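Local atomic coordinates of NADH kinase POS5, mitochondrial (Saccharomyces cerevisiae, PDB entry 3AFO), a protein that phosphorylates NADH, and with a twofold lower preference NAD(+), at the expense of ATP, making it a key mitochondrial source of the reductant NADPH. Residues A[74-85]-A[102-111]. Numbering follows the deposited sequence.
Sequences NVIVQPDVAEEI and ILYTGPEQDI
Y104 is gripped through its backbone by both neighbours of I76: its N donates to V75 O at 2.8 Å, and its O accepts from V77 N at 3.0 Å, the pair of bonds that makes a parallel bridge about I76. I76 CA adds a CA-H...O contact to the same Y104 O. One step up the strand, water 1 takes over, accepting from V75 N and donating to I102 O.

The Y104 ring turns an edge to V75 O, 3.4 Å from CD2, while N74 CB meets CD2 and CE2 obliquely and I102 CG2 sits over one face. With an alanine here the ring is gone, and N74 CB and I102 CG2 would probably lose the surface they pack against, leaving a gap beside V75 O.

Beyond the bridge, T105 OG1, held anti to its own N (chi1 -163°), donates to V77 O at 2.7 Å, from 25° off the carbonyl plane. That ties down the chain just before helix 79-86, where P79 CG rests 3.4 Å from G106 O. On one side L103 sends CD2 to V75 CG1 and CD1 to I85 CD1 (3.8 Å); on the other, the side chains of I111 and I76 run past one another in opposing directions, I111 CG1 against I76 CG2, and I111 CD1 lies near V77 O.

Farther out, I63 of helix 53-69 packs on V75, and Y45 of strand 43-48 on I76 and I111. In the NAD kinase N-terminal α/β domain, strand 74-76 is the outermost of the five in the parallel sheet, next to strand 43-48, and this single bridge, its strands 50° apart, links that sheet to the parallel pair 8-12 and 101-105.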
loop_
_atom_site.group_PDB
_atom_site.type_symbol
_atom_site.label_atom_id
_atom_site.label_comp_id
_atom_site.label_asym_id
_atom_site.label_seq_id
_atom_site.Cartn_x
_atom_site.Cartn_y
_atom_site.Cartn_z
ATOM N N ASN A 74 -1.529 9.332 -49.275
ATOM C CA ASN A 74 -2.934 8.970 -49.355
ATOM C C ASN A 74 -3.544 8.884 -47.971
ATOM O O ASN A 74 -3.039 8.155 -47.115
ATOM C CB ASN A 74 -3.098 7.642 -50.095
ATOM C CG ASN A 74 -2.387 7.647 -51.446
ATOM O OD1 ASN A 74 -2.629 8.522 -52.281
ATOM N ND2 ASN A 74 -1.478 6.697 -51.643
ATOM N N VAL A 75 -4.644 9.617 -47.775
ATOM C CA VAL A 75 -5.328 9.724 -46.481
ATOM C C VAL A 75 -6.455 8.703 -46.353
ATOM O O VAL A 75 -7.386 8.663 -47.172
ATOM C CB VAL A 75 -5.898 11.157 -46.256
ATOM C CG1 VAL A 75 -6.904 11.189 -45.097
ATOM C CG2 VAL A 75 -4.783 12.168 -46.038
ATOM N N ILE A 76 -6.369 7.888 -45.306
ATOM C CA ILE A 76 -7.396 6.918 -44.982
ATOM C C ILE A 76 -8.071 7.317 -43.663
ATOM O O ILE A 76 -7.386 7.640 -42.690
ATOM C CB ILE A 76 -6.799 5.505 -44.808
ATOM C CG1 ILE A 76 -5.882 5.139 -45.991
ATOM C CG2 ILE A 76 -7.908 4.498 -44.627
ATOM C CD1 ILE A 76 -4.931 3.929 -45.720
ATOM N N VAL A 77 -9.403 7.294 -43.639
ATOM C CA VAL A 77 -10.175 7.516 -42.405
ATOM C C VAL A 77 -11.309 6.510 -42.388
ATOM O O VAL A 77 -11.577 5.870 -43.404
ATOM C CB VAL A 77 -10.734 8.981 -42.265
ATOM C CG1 VAL A 77 -9.621 9.992 -42.253
ATOM C CG2 VAL A 77 -11.744 9.312 -43.380
ATOM N N GLN A 78 -11.959 6.383 -41.231
ATOM C CA GLN A 78 -13.171 5.578 -41.060
ATOM C C GLN A 78 -14.309 6.063 -41.971
ATOM O O GLN A 78 -14.361 7.248 -42.300
ATOM C CB GLN A 78 -13.628 5.645 -39.596
ATOM C CG GLN A 78 -12.693 4.937 -38.627
ATOM C CD GLN A 78 -12.684 3.449 -38.858
ATOM O OE1 GLN A 78 -13.594 2.736 -38.439
ATOM N NE2 GLN A 78 -11.659 2.971 -39.538
ATOM N N PRO A 79 -15.217 5.150 -42.377
ATOM C CA PRO A 79 -16.349 5.515 -43.241
ATOM C C PRO A 79 -17.267 6.613 -42.685
ATOM O O PRO A 79 -17.635 7.536 -43.418
ATOM C CB PRO A 79 -17.118 4.195 -43.393
ATOM C CG PRO A 79 -16.086 3.147 -43.194
ATOM C CD PRO A 79 -15.170 3.691 -42.145
ATOM N N ASP A 80 -17.625 6.519 -41.408
ATOM C CA ASP A 80 -18.498 7.518 -40.806
ATOM C C ASP A 80 -17.787 8.868 -40.649
ATOM O O ASP A 80 -18.412 9.919 -40.774
ATOM C CB ASP A 80 -19.121 7.018 -39.488
ATOM C CG ASP A 80 -18.084 6.554 -38.456
ATOM O OD1 ASP A 80 -16.889 6.382 -38.788
ATOM O OD2 ASP A 80 -18.488 6.344 -37.289
ATOM N N VAL A 81 -16.480 8.814 -40.402
ATOM C CA VAL A 81 -15.638 9.999 -40.295
ATOM C C VAL A 81 -15.500 10.717 -41.644
ATOM O O VAL A 81 -15.612 11.945 -41.704
ATOM C CB VAL A 81 -14.254 9.649 -39.708
ATOM C CG1 VAL A 81 -13.249 10.752 -39.962
ATOM C CG2 VAL A 81 -14.371 9.368 -38.202
ATOM N N ALA A 82 -15.263 9.950 -42.713
ATOM C CA ALA A 82 -15.218 10.490 -44.081
ATOM C C ALA A 82 -16.462 11.328 -44.386
ATOM O O ALA A 82 -16.355 12.481 -44.823
ATOM C CB ALA A 82 -15.074 9.358 -45.100
ATOM N N GLU A 83 -17.630 10.745 -44.127
ATOM C CA GLU A 83 -18.908 11.432 -44.287
ATOM C C GLU A 83 -19.029 12.632 -43.351
ATOM O O GLU A 83 -19.486 13.703 -43.760
ATOM C CB GLU A 83 -20.069 10.465 -44.047
ATOM C CG GLU A 83 -20.568 9.733 -45.299
ATOM C CD GLU A 83 -21.873 8.969 -45.048
ATOM O OE1 GLU A 83 -21.967 8.271 -44.019
ATOM O OE2 GLU A 83 -22.813 9.074 -45.870
ATOM N N GLU A 84 -18.610 12.447 -42.098
ATOM C CA GLU A 84 -18.670 13.505 -41.094
ATOM C C GLU A 84 -17.866 14.737 -41.507
ATOM O O GLU A 84 -18.368 15.853 -41.434
ATOM C CB GLU A 84 -18.171 12.996 -39.735
ATOM C CG GLU A 84 -18.302 14.008 -38.605
ATOM C CD GLU A 84 -17.525 13.616 -37.360
ATOM O OE1 GLU A 84 -16.731 12.651 -37.424
ATOM O OE2 GLU A 84 -17.702 14.282 -36.318
ATOM N N ILE A 85 -16.627 14.530 -41.942
ATOM C CA ILE A 85 -15.711 15.643 -42.192
ATOM C C ILE A 85 -15.759 16.206 -43.618
ATOM O O ILE A 85 -15.156 17.248 -43.881
ATOM C CB ILE A 85 -14.246 15.301 -41.800
ATOM C CG1 ILE A 85 -13.660 14.230 -42.740
ATOM C CG2 ILE A 85 -14.172 14.874 -40.323
ATOM C CD1 ILE A 85 -12.174 14.022 -42.603
ATOM N N ILE A 102 -9.148 14.107 -51.557
ATOM C CA ILE A 102 -9.558 12.711 -51.626
ATOM C C ILE A 102 -9.374 12.043 -50.263
ATOM O O ILE A 102 -8.320 12.150 -49.657
ATOM C CB ILE A 102 -8.788 11.927 -52.718
ATOM C CG1 ILE A 102 -8.977 12.596 -54.089
ATOM C CG2 ILE A 102 -9.265 10.477 -52.748
ATOM C CD1 ILE A 102 -8.008 12.114 -55.162
ATOM N N LEU A 103 -10.427 11.389 -49.794
ATOM C CA LEU A 103 -10.406 10.629 -48.558
ATOM C C LEU A 103 -10.694 9.188 -48.915
ATOM O O LEU A 103 -11.763 8.884 -49.441
ATOM C CB LEU A 103 -11.495 11.125 -47.598
ATOM C CG LEU A 103 -11.461 12.606 -47.190
ATOM C CD1 LEU A 103 -12.619 12.902 -46.244
ATOM C CD2 LEU A 103 -10.115 12.991 -46.561
ATOM N N TYR A 104 -9.748 8.304 -48.626
ATOM C CA TYR A 104 -9.959 6.873 -48.841
ATOM C C TYR A 104 -10.551 6.220 -47.601
ATOM O O TYR A 104 -10.144 6.523 -46.473
ATOM C CB TYR A 104 -8.658 6.194 -49.251
ATOM C CG TYR A 104 -8.096 6.763 -50.532
ATOM C CD1 TYR A 104 -8.476 6.243 -51.773
ATOM C CD2 TYR A 104 -7.200 7.821 -50.506
ATOM C CE1 TYR A 104 -7.981 6.773 -52.952
ATOM C CE2 TYR A 104 -6.698 8.356 -51.675
ATOM C CZ TYR A 104 -7.096 7.825 -52.894
ATOM O OH TYR A 104 -6.587 8.364 -54.046
ATOM N N THR A 105 -11.524 5.344 -47.815
ATOM C CA THR A 105 -12.200 4.663 -46.729
ATOM C C THR A 105 -12.731 3.291 -47.143
ATOM O O THR A 105 -12.822 2.976 -48.335
ATOM C CB THR A 105 -13.359 5.519 -46.163
ATOM O OG1 THR A 105 -13.724 5.009 -44.883
ATOM C CG2 THR A 105 -14.590 5.496 -47.081
ATOM N N GLY A 106 -13.082 2.486 -46.144
ATOM C CA GLY A 106 -13.703 1.184 -46.361
ATOM C C GLY A 106 -13.779 0.406 -45.056
ATOM O O GLY A 106 -13.578 0.980 -43.985
ATOM N N PRO A 107 -14.073 -0.906 -45.141
ATOM C CA PRO A 107 -14.112 -1.796 -43.962
ATOM C C PRO A 107 -12.725 -1.985 -43.326
ATOM O O PRO A 107 -11.709 -1.886 -44.023
ATOM C CB PRO A 107 -14.612 -3.126 -44.535
ATOM C CG PRO A 107 -15.124 -2.815 -45.939
ATOM C CD PRO A 107 -14.395 -1.614 -46.397
ATOM N N GLU A 108 -12.697 -2.270 -42.021
ATOM C CA GLU A 108 -11.452 -2.425 -41.249
ATOM C C GLU A 108 -10.396 -3.257 -41.969
ATOM O O GLU A 108 -9.262 -2.812 -42.133
ATOM C CB GLU A 108 -11.714 -3.022 -39.847
ATOM C CG GLU A 108 -13.070 -2.666 -39.225
ATOM C CD GLU A 108 -13.005 -2.382 -37.722
ATOM O OE1 GLU A 108 -12.555 -3.261 -36.948
ATOM O OE2 GLU A 108 -13.424 -1.271 -37.314
ATOM N N GLN A 109 -10.781 -4.455 -42.412
ATOM C CA GLN A 109 -9.865 -5.381 -43.091
ATOM C C GLN A 109 -9.178 -4.709 -44.270
ATOM O O GLN A 109 -7.979 -4.875 -44.469
ATOM C CB GLN A 109 -10.595 -6.646 -43.574
ATOM C CG GLN A 109 -11.787 -7.076 -42.723
ATOM C CD GLN A 109 -13.079 -6.338 -43.083
ATOM O OE1 GLN A 109 -13.620 -5.571 -42.274
ATOM N NE2 GLN A 109 -13.574 -6.566 -44.299
ATOM N N ASP A 110 -9.946 -3.947 -45.045
ATOM C CA ASP A 110 -9.403 -3.169 -46.157
ATOM C C ASP A 110 -8.409 -2.108 -45.672
ATOM O O ASP A 110 -7.354 -1.926 -46.272
ATOM C CB ASP A 110 -10.539 -2.503 -46.953
ATOM C CG ASP A 110 -11.235 -3.458 -47.927
ATOM O OD1 ASP A 110 -11.281 -4.684 -47.681
ATOM O OD2 ASP A 110 -11.742 -2.963 -48.957
ATOM N N ILE A 111 -8.751 -1.411 -44.587
ATOM C CA ILE A 111 -7.883 -0.362 -44.045
ATOM C C ILE A 111 -6.601 -0.963 -43.471
ATOM O O ILE A 111 -5.493 -0.505 -43.770
ATOM C CB ILE A 111 -8.611 0.486 -42.969
ATOM C CG1 ILE A 111 -9.738 1.304 -43.610
ATOM C CG2 ILE A 111 -7.618 1.381 -42.213
ATOM C CD1 ILE A 111 -10.508 2.187 -42.642
HETATM O O HOH W 1 -5.745 11.353 -49.791
#